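Local coordinates for protein diketoreductase (Acinetobacter baylyi, PDB 4E12) that reduces dicarbonyl compounds with NADH and probably also acts as a (3S)-3-hydroxyacyl-CoA dehydrogenase in fatty acid beta-oxidation, at residues Asn6-Gly11 against Ala29-Asp34; Ala86-Glu91 against Lys114-Thr119. One frame throughout, in Å; residues are numbered along the deposited sequence.

Interaction 1. Residues Asn6-Gly11 against Ala29-Asp34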
# COMPACT_ATOMS: atom_id res chain seq x y z
N ASN A 6 -8.10 6.87 36.66
CA ASN A 6 -8.07 5.45 36.97
C ASN A 6 -8.46 4.66 35.74
O ASN A 6 -9.55 4.83 35.19
CB ASN A 6 -9.06 5.10 38.09
CG ASN A 6 -8.75 5.84 39.39
OD1 ASN A 6 -7.60 6.20 39.66
ND2 ASN A 6 -9.78 6.07 40.19
N VAL A 7 -7.57 3.78 35.31
CA VAL A 7 -7.83 3.03 34.12
C VAL A 7 -7.77 1.57 34.46
O VAL A 7 -6.80 1.13 35.08
CB VAL A 7 -6.81 3.37 33.01
CG1 VAL A 7 -7.10 2.54 31.77
CG2 VAL A 7 -6.88 4.86 32.69
N THR A 8 -8.81 0.84 34.09
CA THR A 8 -8.82 -0.61 34.22
C THR A 8 -8.79 -1.23 32.84
O THR A 8 -9.53 -0.84 31.93
CB THR A 8 -10.04 -1.15 35.01
OG1 THR A 8 -10.03 -0.57 36.33
CG2 THR A 8 -9.98 -2.66 35.14
N VAL A 9 -7.90 -2.20 32.69
CA VAL A 9 -7.78 -2.93 31.45
C VAL A 9 -8.27 -4.35 31.70
O VAL A 9 -7.83 -4.98 32.66
CB VAL A 9 -6.31 -2.95 30.98
CG1 VAL A 9 -6.19 -3.78 29.72
CG2 VAL A 9 -5.83 -1.52 30.70
N LEU A 10 -9.20 -4.81 30.87
CA LEU A 10 -9.79 -6.14 31.02
C LEU A 10 -9.07 -7.10 30.09
O LEU A 10 -9.16 -6.98 28.86
CB LEU A 10 -11.27 -6.13 30.66
CG LEU A 10 -12.12 -5.04 31.30
CD1 LEU A 10 -13.56 -5.30 30.87
CD2 LEU A 10 -11.99 -5.07 32.82
N GLY A 11 -8.34 -8.03 30.67
CA GLY A 11 -7.54 -8.91 29.85
C GLY A 11 -6.07 -8.55 29.90
O GLY A 11 -5.70 -7.37 29.83
N ALA A 29 -3.24 5.61 36.87
CA ALA A 29 -3.39 4.56 37.87
C ALA A 29 -4.10 3.38 37.22
O ALA A 29 -5.30 3.44 36.95
CB ALA A 29 -4.20 5.06 39.05
N VAL A 30 -3.35 2.32 37.00
CA VAL A 30 -3.80 1.20 36.20
C VAL A 30 -4.12 -0.00 37.06
O VAL A 30 -3.33 -0.38 37.94
CB VAL A 30 -2.75 0.82 35.14
CG1 VAL A 30 -3.11 -0.46 34.40
CG2 VAL A 30 -2.59 1.96 34.15
N THR A 31 -5.28 -0.59 36.80
CA THR A 31 -5.61 -1.90 37.34
C THR A 31 -5.71 -2.88 36.17
O THR A 31 -6.42 -2.62 35.20
CB THR A 31 -6.97 -1.88 38.06
OG1 THR A 31 -6.94 -0.93 39.13
CG2 THR A 31 -7.31 -3.25 38.62
N ALA A 32 -4.97 -3.99 36.25
CA ALA A 32 -5.06 -5.03 35.24
C ALA A 32 -5.96 -6.13 35.75
O ALA A 32 -5.72 -6.70 36.82
CB ALA A 32 -3.66 -5.59 34.96
N TYR A 33 -7.01 -6.45 34.99
CA TYR A 33 -7.97 -7.45 35.41
C TYR A 33 -7.86 -8.72 34.57
O TYR A 33 -7.66 -8.69 33.35
CB TYR A 33 -9.40 -6.91 35.35
CG TYR A 33 -10.39 -8.03 35.44
CD1 TYR A 33 -10.77 -8.55 36.68
CD2 TYR A 33 -10.94 -8.59 34.29
CE1 TYR A 33 -11.68 -9.60 36.76
CE2 TYR A 33 -11.84 -9.64 34.36
CZ TYR A 33 -12.21 -10.14 35.60
OH TYR A 33 -13.11 -11.17 35.67
N ASP A 34 -7.96 -9.86 35.24
CA ASP A 34 -8.03 -11.12 34.52
C ASP A 34 -8.70 -12.15 35.43
O ASP A 34 -9.03 -11.83 36.58
CB ASP A 34 -6.66 -11.56 34.02
CG ASP A 34 -6.75 -12.38 32.74
OD1 ASP A 34 -7.73 -13.12 32.54
OD2 ASP A 34 -5.84 -12.25 31.90

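Interaction 2. Residues Ala86-Glu91 against Lys114-Thr119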
# COMPACT_ATOMS: atom_id res chain seq x y z
N ALA A 86 -13.13 3.23 38.41
CA ALA A 86 -12.53 3.39 37.09
C ALA A 86 -13.11 4.60 36.34
O ALA A 86 -14.33 4.81 36.33
CB ALA A 86 -12.73 2.11 36.27
N ASP A 87 -12.24 5.40 35.73
CA ASP A 87 -12.68 6.48 34.85
C ASP A 87 -12.84 5.94 33.42
O ASP A 87 -13.66 6.44 32.62
CB ASP A 87 -11.64 7.60 34.86
CG ASP A 87 -11.47 8.22 36.23
OD1 ASP A 87 -12.51 8.47 36.89
OD2 ASP A 87 -10.32 8.45 36.66
N LEU A 88 -12.07 4.91 33.11
CA LEU A 88 -12.03 4.33 31.77
C LEU A 88 -11.71 2.86 31.92
O LEU A 88 -10.82 2.50 32.69
CB LEU A 88 -10.91 4.99 30.96
CG LEU A 88 -10.57 4.43 29.57
CD1 LEU A 88 -11.71 4.71 28.61
CD2 LEU A 88 -9.29 5.10 29.06
N VAL A 89 -12.43 2.02 31.18
CA VAL A 89 -12.13 0.60 31.13
C VAL A 89 -11.80 0.26 29.68
O VAL A 89 -12.61 0.50 28.78
CB VAL A 89 -13.33 -0.25 31.59
CG1 VAL A 89 -13.05 -1.74 31.44
CG2 VAL A 89 -13.65 0.09 33.04
N ILE A 90 -10.61 -0.26 29.47
CA ILE A 90 -10.23 -0.70 28.15
C ILE A 90 -10.38 -2.22 28.14
O ILE A 90 -9.72 -2.92 28.92
CB ILE A 90 -8.78 -0.27 27.81
CG1 ILE A 90 -8.64 1.26 27.93
CG2 ILE A 90 -8.46 -0.66 26.38
CD1 ILE A 90 -7.23 1.77 27.71
N GLU A 91 -11.27 -2.71 27.29
CA GLU A 91 -11.56 -4.13 27.17
C GLU A 91 -10.75 -4.80 26.06
O GLU A 91 -10.86 -4.44 24.89
CB GLU A 91 -13.07 -4.32 26.96
CG GLU A 91 -13.47 -5.76 26.66
CD GLU A 91 -13.33 -6.13 25.19
OE1 GLU A 91 -13.99 -5.51 24.36
OE2 GLU A 91 -12.54 -7.04 24.85
N LYS A 114 -19.82 7.01 35.88
CA LYS A 114 -18.86 7.89 35.21
C LYS A 114 -18.02 7.16 34.17
O LYS A 114 -17.45 7.80 33.28
CB LYS A 114 -17.92 8.52 36.23
CG LYS A 114 -17.11 7.50 37.02
CD LYS A 114 -15.97 8.17 37.77
CE LYS A 114 -15.15 7.13 38.51
NZ LYS A 114 -14.02 7.76 39.25
N THR A 115 -17.93 5.84 34.30
CA THR A 115 -16.96 5.03 33.55
C THR A 115 -17.17 4.98 32.04
O THR A 115 -18.23 4.60 31.53
CB THR A 115 -16.85 3.59 34.13
OG1 THR A 115 -16.47 3.68 35.51
CG2 THR A 115 -15.79 2.79 33.38
N ILE A 116 -16.12 5.35 31.31
CA ILE A 116 -16.11 5.19 29.86
C ILE A 116 -15.65 3.78 29.52
O ILE A 116 -14.70 3.27 30.13
CB ILE A 116 -15.14 6.19 29.21
CG1 ILE A 116 -15.61 7.61 29.53
CG2 ILE A 116 -15.03 5.92 27.71
CD1 ILE A 116 -14.66 8.71 29.10
N PHE A 117 -16.34 3.14 28.58
CA PHE A 117 -15.95 1.80 28.13
C PHE A 117 -15.32 1.89 26.75
O PHE A 117 -15.91 2.45 25.82
CB PHE A 117 -17.15 0.86 28.02
CG PHE A 117 -17.85 0.56 29.32
CD1 PHE A 117 -17.26 0.86 30.55
CD2 PHE A 117 -19.10 -0.04 29.32
CE1 PHE A 117 -17.91 0.57 31.75
CE2 PHE A 117 -19.77 -0.33 30.51
CZ PHE A 117 -19.17 -0.02 31.73
N ALA A 118 -14.14 1.32 26.58
CA ALA A 118 -13.55 1.26 25.24
C ALA A 118 -13.15 -0.17 24.90
O ALA A 118 -12.47 -0.85 25.68
CB ALA A 118 -12.36 2.21 25.17
N THR A 119 -13.57 -0.64 23.73
CA THR A 119 -13.20 -1.97 23.23
C THR A 119 -11.98 -1.88 22.31
O THR A 119 -11.87 -0.93 21.53
CB THR A 119 -14.39 -2.62 22.46
OG1 THR A 119 -13.99 -3.89 21.94
CG2 THR A 119 -14.86 -1.72 21.31

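Interaction 1. Residues Asn6-Gly11 against Ala29-Asp34
V7 and V9 pair through their backbones with A29, T31 and Y33, joining strands 6-10 and 29-33 as parallel neighbours. The amide of V7 gives its hydrogen to A29 O (2.8 Å), and V7 O in turn accepts from T31 N at 2.9 Å; V9 repeats this exchange with T31 and Y33. A fifth bond, G11 N to Y33 O (2.8 Å), carries the pairing one residue past the first strand, into the glycine-rich turn.

Side chains meet mostly on the face of N6, T8, L10, A29, T31 and Y33. There T8 and T31 stand side by side, with T8 OG1 3.8 Å from T31 CB; the T8 hydroxyl bonds to A82 O. With CG anti to the backbone N (chi1 165°), Y33 brings CD2 to 4.0 Å from L10 CD2, an oblique approach to the ring. D34, just beyond the second strand, is an NAD(+)-binding residue, and its OD2 bonds to the hydroxyl of T12, another such residue.

On the reverse face V7, V9 and V30 pack on helix 14-25, which connects the two strands in a beta-alpha-beta unit, while A32 meets F47 of helix 37-57. Strand 88-91 flanks strand 6-10 on its other edge.

Interaction 2. Residues Ala86-Glu91 against Lys114-Thr119
Two parallel strands of the Rossmann-type sheet, 88-91 and 116-119, lie edge to edge here in a largely buried contact, closed by polar side-chain bonds at both ends. Four backbone bonds join them: D87 O takes the amide of I116, V89 bonds through its N to I116 O and through its O to A118 N, and E91 N reaches A118 O at 2.7 Å. The first differs from the rest, because I116 N sits 42° out of the carbonyl plane of D87.

At the entry to the strands, T115 OG1 donates to A86 O (2.6 Å). K114, fully extended beyond CG, runs past A86 O to put NZ 2.9 Å from D87 OD1 in a salt bridge, on the syn side of the carboxylate but 32° out of its plane; the same ammonium group forms another with D85. The other oxygen, D87 OD2, accepts the amides of T5 and N6.

Between the ends the side chains meet through apolar groups. L88 CD1 lies 3.6 Å from I116 CG2, and this face is covered by helix 164-176 through F173, V166 and Q169. On the reverse face the methyls V89 CG2 and T115 CG2 press together at 3.5 Å, tighter than usual, and V89 CB approaches the F117 ring obliquely.

At the C-terminal end E91 and T119 run side by side, and T119 OG1 donates to E91 OE1 (2.9 Å), also bonded by Y104 OH. The E91 chain bends at chi2 (-84°), and OE2 forms a salt bridge with K100, an NAD(+)-binding residue. With helix 97-110 between them, the strands form a beta-alpha-beta unit whose C-terminal ends face the dinucleotide site, as is characteristic of a Rossmann fold.

In the fold
Both interactions are parallel strand pairs in the sheet of the NAD-binding domain, and strands 6-10 and 88-91, one from each, are themselves neighbours. T8 O probably bonds to I90 N, and L10 packs on V89, making the four strands continuous. Interaction 2 is the more buried pair, with apolar side chains between its polar ends; interaction 1 is only partly buried, with A29 exposed, and its bonds across the pair are all between backbone atoms. Side-chain bonds across the pair, including a salt bridge, belong to interaction 2. Each contact reaches the cofactor site at its C-terminal end, 6-11/29-34 through D34 and 86-91/114-119 through E91.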